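NIF3-related protein (Bacillus cereus, PDB 2GX8) is of unknown function but binds a pair of zinc ions at a dimetal site conserved in the NIF3 family and carries a regulatory domain. Local coordinates at residues Leu68-Asp72 and Asn358-Lys364; Thr74-Glu80 and Ser387-Thr391; His93-Phe97 and Tyr109-Ile113. One frame throughout, in Å; residues are numbered along the deposited sequence.

In the fold
From the N terminus, the chain runs through strand 66-70 into helix 75-84, both of which pair with segments from the far end of the sequence. Interaction 1 closes a loop of 285 residues, bringing 358-364 back to the end of that strand. Interaction 2 joins the helix to 387-391, so the two long closures cross. Interaction 3 is local, folding the loop after strand 88-91 onto helix 108-118, and is nested inside both. Bonds connect them: D72 holds H93 with one carboxylate oxygen and T391 with the other, while K364 reaches S387. Interactions 1 and 3 share one zinc ion; V78 packs on I112 between interactions 2 and 3.

Interaction 1: residues Leu68-Asp72 and Asn358-Lys364; sequences LIALD and NVEKVMK. With ZN (zinc ion), chain M; ZN (zinc ion), chain L.
The dinuclear zinc site of this NIF3-family protein draws E360 from a 3-10 turn, and the contact sets that turn against the end of strand 66-70. L71 reaches across to it. With CG anti to its backbone N (chi1 170°), L71 directs its two methyls at different residues: CD1 lies 4.0 Å from both CB and OE1 of E360, the two side chains crossing at about a right angle, and CD2 lies 3.7 Å from OD1 of N358. Extended beyond CG, the glutamate passes CD1 and ends in the metal site, where its carboxylate bridges the ions. OE2 binds one zinc ion at 2.2 Å, completed by H92 and D131; OE1 binds the other at 2.5 Å, together with H93 and H357. M363 bends at chi2 (-80°) and brings CE to 3.6 Å from CG2 of I69 and 3.4 Å from the carbonyl O of A70. The aliphatic part of K364 passes near the I69 carbonyl, while its NZ is hydrogen-bonded to the O of S387. No hydrogen bond joins the two segments; van der Waals contact holds them together. Y339 of the second subunit packs on L71 and hydrogen-bonds to OD2 of D72, whose OD1 is held by H93, and to OD1 of N358. Strand 66-70 lies between 88-91 and 383-386; remote from it, V359 and V362 rest on L141 of helix 137-145, whose V137 meets E360 and M363.

Interaction 2: residues Thr74-Glu80 and Ser387-Thr391; sequences TEEVVDE and SQLHT
E80 stretches from helix 75-84 to the loop of S387 and Q388, and its carboxylate takes a bond from each. From CB the chain leaves with CG anti to the backbone N (chi1 -171°) and continues almost straight through CD, which carries the acid group past the helix surface. At the tip OE1 accepts the backbone N-H of Q388 at 3.1 Å, nearly linear at 176°, and OE2 accepts the hydroxyl OG of S387 at 2.6 Å. Both oxygens use their syn lone pairs, so the two donors meet the carboxylate like the prongs of a fork, and the pairing should restrain its rotation. OE2 also lies 4.0 Å from CG of L389. The helix that follows strand 66-70 is thereby fastened to the loop leaving strand 383-386, which borders that strand in the five-stranded sheet. L389 lays CD1 against the previous turn of the helix, tightly at 3.1 Å from the carbonyl O of E76, with CB of E76 at 3.7 Å and CG2 of V77 at 4.3 Å. T74 occupies the N-cap position, where its OG1 accepts a weak bond from the N-H of V77. The methyl CG2 of T74 meets CG2 of T391 at 4.0 Å, the side chains slanting past each other. OG1 of T391 is hydrogen-bonded to D72, and Y339 of the second subunit packs on this threonine.

Interaction 3: residues His93-Phe97 and Tyr109-Ile113; sequences HPLIF and YGKII. With ZN (zinc ion), chain L.
Y109 donates its hydroxyl proton to the backbone of the loop that follows a zinc ligand: OH lies 2.6 Å from the carbonyl O of L95. The oxygen lies at the edge of the tyrosine ring, in its plane, whereas the hydroxyl is tilted 33° out of the carbonyl plane and makes an angle of 134° at the oxygen. Beside this bond CD1 of L95 touches both CE1 of Y109 and CG2 of I112, each at 3.9 Å, so one methyl fills the angle between the ring and the helix. CD2 of the same leucine approaches CG1 of I113 more loosely, at 4.4 Å. CG1 of I96 stands 4.1 Å from OH of Y109, its side chain crossing the tyrosine at about a right angle. A chi1 of 180° extends the ring from the helix toward the loop. Two residues before L95, NE2 of H93 binds a zinc ion at 2.3 Å, alongside E360 and H357. Its other ring nitrogen, ND1, is hydrogen-bonded to D72, a second-shell carboxylate that would fix the plane of the imidazole and probably make it a stronger zinc ligand. M347 of the second subunit packs on Y109 and I112. The contact anchors the loop after strand 88-91 to helix 108-118: L95 rests also on strands 54-56 and 122-125, and the I112 methyl that meets L95 also touches V78 of helix 75-84.

Interaction 1: residues Leu68-Asp72 and Asn358-Lys364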
ATOM      1  N   LEU C  68      16.512  12.023  36.404  1.00 50.68           N
ATOM      2  CA  LEU C  68      15.125  12.414  36.649  1.00 50.62           C
ATOM      3  C   LEU C  68      14.125  11.472  35.958  1.00 53.14           C
ATOM      4  O   LEU C  68      14.247  11.193  34.746  1.00 53.96           O
ATOM      5  CB  LEU C  68      14.873  13.852  36.158  1.00 51.15           C
ATOM      6  CG  LEU C  68      13.532  14.530  36.463  1.00 50.00           C
ATOM      7  CD1 LEU C  68      13.370  14.768  37.962  1.00 47.27           C
ATOM      8  CD2 LEU C  68      13.407  15.859  35.713  1.00 46.20           C
ATOM      9  N   ILE C  69      13.144  10.987  36.715  1.00 51.49           N
ATOM     10  CA  ILE C  69      12.114  10.174  36.120  1.00 50.13           C
ATOM     11  C   ILE C  69      10.937  11.108  35.813  1.00 51.24           C
ATOM     12  O   ILE C  69      10.445  11.818  36.704  1.00 50.51           O
ATOM     13  CB  ILE C  69      11.646   9.037  37.035  1.00 51.03           C
ATOM     14  CG1 ILE C  69      12.843   8.318  37.681  1.00 46.57           C
ATOM     15  CG2 ILE C  69      10.840   8.045  36.243  1.00 47.90           C
ATOM     16  CD1 ILE C  69      13.772   7.699  36.656  1.00 45.53           C
ATOM     17  N   ALA C  70      10.490  11.096  34.557  1.00 50.16           N
ATOM     18  CA  ALA C  70       9.369  11.937  34.125  1.00 51.23           C
ATOM     19  C   ALA C  70       8.327  11.142  33.376  1.00 51.54           C
ATOM     20  O   ALA C  70       8.612  10.046  32.899  1.00 52.93           O
ATOM     21  CB  ALA C  70       9.875  13.083  33.222  1.00 49.04           C
ATOM     22  N   LEU C  71       7.122  11.707  33.273  1.00 52.13           N
ATOM     23  CA  LEU C  71       6.077  11.130  32.448  1.00 52.82           C
ATOM     24  C   LEU C  71       6.153  11.869  31.086  1.00 55.89           C
ATOM     25  O   LEU C  71       6.418  11.260  30.040  1.00 58.34           O
ATOM     26  CB  LEU C  71       4.707  11.239  33.131  1.00 51.64           C
ATOM     27  CG  LEU C  71       3.470  10.882  32.287  1.00 52.72           C
ATOM     28  CD1 LEU C  71       3.499   9.434  31.899  1.00 53.56           C
ATOM     29  CD2 LEU C  71       2.165  11.190  33.000  1.00 47.44           C
ATOM     30  N   ASP C  72       5.981  13.190  31.116  1.00 55.87           N
ATOM     31  CA  ASP C  72       6.054  14.042  29.940  1.00 55.49           C
ATOM     32  C   ASP C  72       7.279  14.930  30.058  1.00 56.43           C
ATOM     33  O   ASP C  72       7.525  15.475  31.146  1.00 54.58           O
ATOM     34  CB  ASP C  72       4.819  14.933  29.923  1.00 54.55           C
ATOM     35  CG  ASP C  72       3.549  14.128  29.900  1.00 56.62           C
ATOM     36  OD1 ASP C  72       3.472  13.278  28.992  1.00 54.15           O
ATOM     37  OD2 ASP C  72       2.635  14.330  30.759  1.00 55.89           O
ATOM     38  N   ASN C 358      -3.210  11.166  32.463  1.00 53.74           N
ATOM     39  CA  ASN C 358      -2.196  11.600  33.398  1.00 52.90           C
ATOM     40  C   ASN C 358      -2.084  10.780  34.670  1.00 54.24           C
ATOM     41  O   ASN C 358      -1.161  11.010  35.422  1.00 53.86           O
ATOM     42  CB  ASN C 358      -2.386  13.073  33.739  1.00 52.80           C
ATOM     43  CG  ASN C 358      -1.223  13.660  34.507  1.00 49.95           C
ATOM     44  OD1 ASN C 358      -0.163  13.947  33.937  1.00 51.88           O
ATOM     45  ND2 ASN C 358      -1.424  13.876  35.801  1.00 50.12           N
ATOM     46  N   VAL C 359      -2.987   9.829  34.917  1.00 54.12           N
ATOM     47  CA  VAL C 359      -2.861   9.004  36.116  1.00 55.02           C
ATOM     48  C   VAL C 359      -1.651   8.062  36.029  1.00 55.38           C
ATOM     49  O   VAL C 359      -1.289   7.421  37.004  1.00 56.43           O
ATOM     50  CB  VAL C 359      -4.166   8.224  36.482  1.00 54.76           C
ATOM     51  CG1 VAL C 359      -5.329   9.185  36.599  1.00 54.36           C
ATOM     52  CG2 VAL C 359      -4.478   7.138  35.472  1.00 55.20           C
ATOM     53  N   GLU C 360      -1.047   7.966  34.847  1.00 54.59           N
ATOM     54  CA  GLU C 360       0.180   7.192  34.650  1.00 54.95           C
ATOM     55  C   GLU C 360       1.368   7.823  35.348  1.00 53.77           C
ATOM     56  O   GLU C 360       2.450   7.282  35.351  1.00 53.19           O
ATOM     57  CB  GLU C 360       0.543   7.128  33.187  1.00 54.33           C
ATOM     58  CG  GLU C 360      -0.328   6.226  32.422  1.00 58.63           C
ATOM     59  CD  GLU C 360       0.195   6.072  31.009  1.00 61.06           C
ATOM     60  OE1 GLU C 360       0.619   7.085  30.409  1.00 57.73           O
ATOM     61  OE2 GLU C 360       0.203   4.929  30.511  1.00 63.33           O
ATOM     62  N   LYS C 361       1.156   9.000  35.908  1.00 54.27           N
ATOM     63  CA  LYS C 361       2.169   9.712  36.648  1.00 54.26           C
ATOM     64  C   LYS C 361       2.706   8.863  37.821  1.00 53.75           C
ATOM     65  O   LYS C 361       3.766   9.164  38.362  1.00 54.10           O
ATOM     66  CB  LYS C 361       1.553  11.018  37.155  1.00 52.72           C
ATOM     67  CG  LYS C 361       0.449  10.790  38.183  1.00 54.96           C
ATOM     68  CD  LYS C 361      -0.066  12.091  38.710  1.00 58.24           C
ATOM     69  CE  LYS C 361      -1.106  11.901  39.818  1.00 61.91           C
ATOM     70  NZ  LYS C 361      -2.470  11.720  39.326  1.00 60.89           N
ATOM     71  N   VAL C 362       1.982   7.798  38.204  1.00 53.98           N
ATOM     72  CA  VAL C 362       2.386   6.918  39.340  1.00 54.44           C
ATOM     73  C   VAL C 362       3.686   6.224  39.032  1.00 54.48           C
ATOM     74  O   VAL C 362       4.381   5.718  39.887  1.00 55.01           O
ATOM     75  CB  VAL C 362       1.353   5.827  39.605  1.00 53.72           C
ATOM     76  CG1 VAL C 362       0.132   6.422  40.239  1.00 54.45           C
ATOM     77  CG2 VAL C 362       1.016   5.081  38.297  1.00 53.14           C
ATOM     78  N   MET C 363       3.989   6.218  37.756  1.00 55.31           N
ATOM     79  CA  MET C 363       5.163   5.590  37.233  1.00 55.98           C
ATOM     80  C   MET C 363       6.457   6.319  37.609  1.00 55.62           C
ATOM     81  O   MET C 363       7.513   5.716  37.629  1.00 55.68           O
ATOM     82  CB  MET C 363       4.916   5.391  35.728  1.00 55.33           C
ATOM     83  CG  MET C 363       6.046   5.518  34.822  1.00 57.78           C
ATOM     84  SD  MET C 363       6.431   7.242  34.469  1.00 54.29           S
ATOM     85  CE  MET C 363       8.173   6.881  34.113  1.00 47.44           C
ATOM     86  N   LYS C 364       6.370   7.604  37.951  1.00 56.35           N
ATOM     87  CA  LYS C 364       7.586   8.350  38.301  1.00 55.99           C
ATOM     88  C   LYS C 364       8.153   7.908  39.629  1.00 56.06           C
ATOM     89  O   LYS C 364       9.332   7.611  39.710  1.00 56.25           O
ATOM     90  CB  LYS C 364       7.344   9.841  38.408  1.00 55.86           C
ATOM     91  CG  LYS C 364       6.602  10.500  37.295  1.00 56.91           C
ATOM     92  CD  LYS C 364       6.516  11.931  37.728  1.00 55.60           C
ATOM     93  CE  LYS C 364       5.203  12.505  37.440  1.00 50.81           C
ATOM     94  NZ  LYS C 364       5.112  13.826  38.079  1.00 49.57           N
TER
HETATM   95 ZN    ZN M 375       1.787   4.310  29.182  1.00 60.75          ZN
HETATM   96 ZN    ZN L 374       0.699   7.185  27.910  1.00 55.72          ZN

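Interaction 2: residues Thr74-Glu80 and Ser387-Thr391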
ATOM      1  N   THR C  74       8.212  18.146  29.395  1.00 59.65           N
ATOM      2  CA  THR C  74       7.783  19.505  29.037  1.00 59.29           C
ATOM      3  C   THR C  74       8.974  20.392  29.350  1.00 59.34           C
ATOM      4  O   THR C  74       9.959  19.913  29.909  1.00 59.38           O
ATOM      5  CB  THR C  74       6.631  19.946  29.925  1.00 59.45           C
ATOM      6  OG1 THR C  74       7.079  19.948  31.287  1.00 60.95           O
ATOM      7  CG2 THR C  74       5.482  18.964  29.812  1.00 61.70           C
ATOM      8  N   GLU C  75       8.910  21.675  29.011  1.00 59.75           N
ATOM      9  CA  GLU C  75      10.042  22.546  29.296  1.00 60.79           C
ATOM     10  C   GLU C  75      10.282  22.728  30.812  1.00 60.43           C
ATOM     11  O   GLU C  75      11.437  22.748  31.251  1.00 59.29           O
ATOM     12  CB  GLU C  75       9.944  23.887  28.573  1.00 61.00           C
ATOM     13  CG  GLU C  75      11.312  24.548  28.468  1.00 64.84           C
ATOM     14  CD  GLU C  75      11.329  25.753  27.577  1.00 70.25           C
ATOM     15  OE1 GLU C  75      10.261  26.098  27.032  1.00 74.52           O
ATOM     16  OE2 GLU C  75      12.415  26.357  27.411  1.00 72.12           O
ATOM     17  N   GLU C  76       9.194  22.794  31.594  1.00 60.25           N
ATOM     18  CA  GLU C  76       9.282  22.969  33.042  1.00 60.27           C
ATOM     19  C   GLU C  76       9.961  21.769  33.674  1.00 59.06           C
ATOM     20  O   GLU C  76      10.622  21.911  34.701  1.00 59.36           O
ATOM     21  CB  GLU C  76       7.914  23.218  33.693  1.00 60.82           C
ATOM     22  CG  GLU C  76       7.251  24.574  33.412  1.00 66.39           C
ATOM     23  CD  GLU C  76       6.650  24.713  31.999  1.00 75.20           C
ATOM     24  OE1 GLU C  76       6.422  23.686  31.315  1.00 75.67           O
ATOM     25  OE2 GLU C  76       6.388  25.868  31.573  1.00 79.84           O
ATOM     26  N   VAL C  77       9.786  20.591  33.075  1.00 57.96           N
ATOM     27  CA  VAL C  77      10.448  19.359  33.556  1.00 56.44           C
ATOM     28  C   VAL C  77      11.968  19.443  33.297  1.00 56.85           C
ATOM     29  O   VAL C  77      12.776  19.017  34.138  1.00 55.83           O
ATOM     30  CB  VAL C  77       9.842  18.061  32.933  1.00 55.80           C
ATOM     31  CG1 VAL C  77      10.749  16.851  33.178  1.00 54.33           C
ATOM     32  CG2 VAL C  77       8.451  17.799  33.461  1.00 54.48           C
ATOM     33  N   VAL C  78      12.343  20.012  32.143  1.00 56.37           N
ATOM     34  CA  VAL C  78      13.748  20.212  31.787  1.00 55.72           C
ATOM     35  C   VAL C  78      14.378  21.252  32.740  1.00 56.89           C
ATOM     36  O   VAL C  78      15.515  21.064  33.186  1.00 57.44           O
ATOM     37  CB  VAL C  78      13.954  20.578  30.272  1.00 55.96           C
ATOM     38  CG1 VAL C  78      15.432  20.640  29.937  1.00 55.37           C
ATOM     39  CG2 VAL C  78      13.322  19.539  29.360  1.00 50.92           C
ATOM     40  N   ASP C  79      13.640  22.321  33.074  1.00 57.16           N
ATOM     41  CA  ASP C  79      14.131  23.319  34.036  1.00 58.22           C
ATOM     42  C   ASP C  79      14.429  22.625  35.364  1.00 58.20           C
ATOM     43  O   ASP C  79      15.373  22.996  36.060  1.00 58.66           O
ATOM     44  CB  ASP C  79      13.116  24.440  34.338  1.00 58.43           C
ATOM     45  CG  ASP C  79      12.882  25.394  33.178  1.00 61.15           C
ATOM     46  OD1 ASP C  79      13.718  25.490  32.246  1.00 63.21           O
ATOM     47  OD2 ASP C  79      11.840  26.084  33.227  1.00 62.54           O
ATOM     48  N   GLU C  80      13.607  21.631  35.710  1.00 58.02           N
ATOM     49  CA  GLU C  80      13.747  20.900  36.974  1.00 57.76           C
ATOM     50  C   GLU C  80      15.018  20.057  36.997  1.00 57.41           C
ATOM     51  O   GLU C  80      15.695  19.949  38.020  1.00 56.94           O
ATOM     52  CB  GLU C  80      12.539  20.007  37.203  1.00 57.48           C
ATOM     53  CG  GLU C  80      12.488  19.383  38.588  1.00 59.29           C
ATOM     54  CD  GLU C  80      11.339  18.413  38.754  1.00 60.23           C
ATOM     55  OE1 GLU C  80      10.834  18.285  39.894  1.00 61.53           O
ATOM     56  OE2 GLU C  80      10.929  17.800  37.739  1.00 60.40           O
ATOM     57  N   SER C 387      10.157  13.527  39.218  1.00 54.24           N
ATOM     58  CA  SER C 387       9.650  14.855  38.876  1.00 54.74           C
ATOM     59  C   SER C 387       8.391  15.215  39.638  1.00 55.06           C
ATOM     60  O   SER C 387       7.445  14.427  39.702  1.00 55.22           O
ATOM     61  CB  SER C 387       9.347  14.913  37.401  1.00 54.94           C
ATOM     62  OG  SER C 387       8.933  16.212  37.036  1.00 56.21           O
ATOM     63  N   GLN C 388       8.379  16.411  40.209  1.00 55.75           N
ATOM     64  CA  GLN C 388       7.273  16.843  41.042  1.00 57.33           C
ATOM     65  C   GLN C 388       6.188  17.554  40.251  1.00 57.84           C
ATOM     66  O   GLN C 388       5.034  17.674  40.703  1.00 58.44           O
ATOM     67  CB  GLN C 388       7.786  17.785  42.131  1.00 57.54           C
ATOM     68  CG  GLN C 388       8.827  17.220  43.078  1.00 61.49           C
ATOM     69  CD  GLN C 388       8.257  16.280  44.128  1.00 65.55           C
ATOM     70  OE1 GLN C 388       7.780  15.180  43.825  1.00 66.54           O
ATOM     71  NE2 GLN C 388       8.360  16.694  45.386  1.00 68.03           N
ATOM     72  N   LEU C 389       6.562  18.019  39.068  1.00 57.06           N
ATOM     73  CA  LEU C 389       5.664  18.788  38.236  1.00 57.06           C
ATOM     74  C   LEU C 389       4.423  18.034  37.783  1.00 56.56           C
ATOM     75  O   LEU C 389       4.473  16.867  37.420  1.00 57.30           O
ATOM     76  CB  LEU C 389       6.424  19.377  37.055  1.00 56.17           C
ATOM     77  CG  LEU C 389       7.632  20.134  37.604  1.00 58.70           C
ATOM     78  CD1 LEU C 389       8.362  20.819  36.492  1.00 57.53           C
ATOM     79  CD2 LEU C 389       7.229  21.149  38.690  1.00 59.79           C
ATOM     80  N   HIS C 390       3.307  18.734  37.839  1.00 56.30           N
ATOM     81  CA  HIS C 390       2.032  18.206  37.440  1.00 56.51           C
ATOM     82  C   HIS C 390       1.860  18.473  35.930  1.00 55.35           C
ATOM     83  O   HIS C 390       1.889  19.629  35.507  1.00 55.00           O
ATOM     84  CB  HIS C 390       0.958  18.926  38.253  1.00 57.10           C
ATOM     85  CG  HIS C 390      -0.427  18.443  37.980  1.00 61.88           C
ATOM     86  ND1 HIS C 390      -0.917  17.260  38.498  1.00 66.67           N
ATOM     87  CD2 HIS C 390      -1.428  18.976  37.244  1.00 68.77           C
ATOM     88  CE1 HIS C 390      -2.161  17.085  38.090  1.00 69.59           C
ATOM     89  NE2 HIS C 390      -2.498  18.113  37.330  1.00 71.25           N
ATOM     90  N   THR C 391       1.673  17.432  35.122  1.00 53.26           N
ATOM     91  CA  THR C 391       1.572  17.648  33.674  1.00 53.20           C
ATOM     92  C   THR C 391       0.251  17.275  33.002  1.00 54.03           C
ATOM     93  O   THR C 391       0.234  17.030  31.802  1.00 53.52           O
ATOM     94  CB  THR C 391       2.713  16.944  32.909  1.00 53.39           C
ATOM     95  OG1 THR C 391       2.695  15.547  33.229  1.00 52.59           O
ATOM     96  CG2 THR C 391       4.076  17.522  33.287  1.00 51.52           C
TER

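Interaction 3: residues His93-Phe97 and Tyr109-Ile113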
ATOM      1  N   HIS C  93       6.612   8.948  28.152  1.00 54.14           N
ATOM      2  CA  HIS C  93       6.137   9.309  26.823  1.00 54.11           C
ATOM      3  C   HIS C  93       7.324   9.880  26.075  1.00 55.47           C
ATOM      4  O   HIS C  93       7.971  10.795  26.566  1.00 56.29           O
ATOM      5  CB  HIS C  93       5.044  10.356  26.854  1.00 53.24           C
ATOM      6  CG  HIS C  93       3.822   9.922  27.560  1.00 53.92           C
ATOM      7  ND1 HIS C  93       3.072  10.780  28.324  1.00 55.32           N
ATOM      8  CD2 HIS C  93       3.218   8.718  27.635  1.00 53.91           C
ATOM      9  CE1 HIS C  93       2.021  10.137  28.801  1.00 57.72           C
ATOM     10  NE2 HIS C  93       2.100   8.876  28.417  1.00 59.41           N
ATOM     11  N   PRO C  94       7.614   9.327  24.891  1.00 56.44           N
ATOM     12  CA  PRO C  94       8.732   9.768  24.067  1.00 57.49           C
ATOM     13  C   PRO C  94       8.646  11.266  23.769  1.00 56.71           C
ATOM     14  O   PRO C  94       7.590  11.740  23.458  1.00 56.76           O
ATOM     15  CB  PRO C  94       8.531   8.986  22.754  1.00 56.51           C
ATOM     16  CG  PRO C  94       7.675   7.851  23.087  1.00 57.64           C
ATOM     17  CD  PRO C  94       6.860   8.221  24.277  1.00 57.05           C
ATOM     18  N   LEU C  95       9.743  11.994  23.881  1.00 57.41           N
ATOM     19  CA  LEU C  95       9.765  13.413  23.480  1.00 57.10           C
ATOM     20  C   LEU C  95       9.690  13.515  21.943  1.00 56.63           C
ATOM     21  O   LEU C  95       8.999  14.366  21.406  1.00 56.62           O
ATOM     22  CB  LEU C  95      11.000  14.122  24.023  1.00 56.04           C
ATOM     23  CG  LEU C  95      11.349  15.547  23.551  1.00 58.65           C
ATOM     24  CD1 LEU C  95      10.332  16.604  23.967  1.00 54.33           C
ATOM     25  CD2 LEU C  95      12.727  15.889  24.117  1.00 53.97           C
ATOM     26  N   ILE C  96      10.400  12.648  21.236  1.00 56.06           N
ATOM     27  CA  ILE C  96      10.241  12.617  19.798  1.00 55.51           C
ATOM     28  C   ILE C  96       9.347  11.428  19.531  1.00 56.99           C
ATOM     29  O   ILE C  96       9.736  10.313  19.839  1.00 57.44           O
ATOM     30  CB  ILE C  96      11.557  12.351  19.060  1.00 54.93           C
ATOM     31  CG1 ILE C  96      12.557  13.472  19.326  1.00 53.99           C
ATOM     32  CG2 ILE C  96      11.310  12.215  17.554  1.00 53.43           C
ATOM     33  CD1 ILE C  96      13.893  13.242  18.669  1.00 52.64           C
ATOM     34  N   PHE C  97       8.145  11.644  19.006  1.00 58.40           N
ATOM     35  CA  PHE C  97       7.297  10.514  18.649  1.00 59.28           C
ATOM     36  C   PHE C  97       7.240  10.480  17.121  1.00 58.69           C
ATOM     37  O   PHE C  97       7.674   9.521  16.506  1.00 58.62           O
ATOM     38  CB  PHE C  97       5.899  10.555  19.282  1.00 61.66           C
ATOM     39  CG  PHE C  97       5.172   9.233  19.163  1.00 63.60           C
ATOM     40  CD1 PHE C  97       5.485   8.180  20.028  1.00 65.00           C
ATOM     41  CD2 PHE C  97       4.237   9.016  18.145  1.00 68.08           C
ATOM     42  CE1 PHE C  97       4.867   6.949  19.905  1.00 67.12           C
ATOM     43  CE2 PHE C  97       3.595   7.775  18.004  1.00 67.90           C
ATOM     44  CZ  PHE C  97       3.912   6.740  18.883  1.00 66.91           C
ATOM     45  N   TYR C 109       7.895  23.554  21.225  1.00 54.96           N
ATOM     46  CA  TYR C 109       8.451  22.216  21.133  1.00 55.23           C
ATOM     47  C   TYR C 109       9.925  22.200  20.818  1.00 55.48           C
ATOM     48  O   TYR C 109      10.679  21.453  21.435  1.00 55.51           O
ATOM     49  CB  TYR C 109       7.684  21.433  20.077  1.00 57.04           C
ATOM     50  CG  TYR C 109       8.177  20.025  19.889  1.00 55.95           C
ATOM     51  CD1 TYR C 109       8.062  19.097  20.920  1.00 59.39           C
ATOM     52  CD2 TYR C 109       8.731  19.610  18.687  1.00 56.83           C
ATOM     53  CE1 TYR C 109       8.483  17.800  20.776  1.00 59.50           C
ATOM     54  CE2 TYR C 109       9.170  18.301  18.529  1.00 60.53           C
ATOM     55  CZ  TYR C 109       9.025  17.396  19.584  1.00 60.30           C
ATOM     56  OH  TYR C 109       9.423  16.084  19.479  1.00 59.22           O
ATOM     57  N   GLY C 110      10.335  23.032  19.852  1.00 56.88           N
ATOM     58  CA  GLY C 110      11.738  23.123  19.436  1.00 54.85           C
ATOM     59  C   GLY C 110      12.594  23.679  20.558  1.00 55.91           C
ATOM     60  O   GLY C 110      13.768  23.344  20.660  1.00 56.83           O
ATOM     61  N   LYS C 111      12.004  24.528  21.399  1.00 55.78           N
ATOM     62  CA  LYS C 111      12.673  25.106  22.553  1.00 54.38           C
ATOM     63  C   LYS C 111      13.003  24.058  23.623  1.00 54.95           C
ATOM     64  O   LYS C 111      13.933  24.240  24.401  1.00 55.96           O
ATOM     65  CB  LYS C 111      11.785  26.178  23.193  1.00 54.65           C
ATOM     66  CG  LYS C 111      11.732  27.507  22.491  1.00 52.47           C
ATOM     67  CD  LYS C 111      10.798  28.415  23.250  1.00 53.06           C
ATOM     68  CE  LYS C 111      11.002  29.848  22.841  1.00 56.83           C
ATOM     69  NZ  LYS C 111      11.033  29.961  21.378  1.00 60.67           N
ATOM     70  N   ILE C 112      12.240  22.977  23.676  1.00 55.10           N
ATOM     71  CA  ILE C 112      12.497  21.904  24.648  1.00 54.68           C
ATOM     72  C   ILE C 112      13.720  21.140  24.203  1.00 55.61           C
ATOM     73  O   ILE C 112      14.632  20.898  24.990  1.00 56.14           O
ATOM     74  CB  ILE C 112      11.311  20.909  24.765  1.00 54.89           C
ATOM     75  CG1 ILE C 112      10.062  21.620  25.288  1.00 51.74           C
ATOM     76  CG2 ILE C 112      11.681  19.775  25.735  1.00 57.23           C
ATOM     77  CD1 ILE C 112       8.801  20.778  25.239  1.00 53.51           C
ATOM     78  N   ILE C 113      13.740  20.774  22.926  1.00 55.95           N
ATOM     79  CA  ILE C 113      14.887  20.066  22.330  1.00 56.12           C
ATOM     80  C   ILE C 113      16.151  20.927  22.453  1.00 56.80           C
ATOM     81  O   ILE C 113      17.232  20.435  22.799  1.00 56.80           O
ATOM     82  CB  ILE C 113      14.577  19.742  20.856  1.00 55.96           C
ATOM     83  CG1 ILE C 113      13.390  18.770  20.791  1.00 54.06           C
ATOM     84  CG2 ILE C 113      15.758  19.102  20.159  1.00 53.13           C
ATOM     85  CD1 ILE C 113      12.908  18.564  19.397  1.00 53.16           C
TER
HETATM   86 ZN    ZN L 374       0.699   7.185  27.910  1.00 55.72          ZN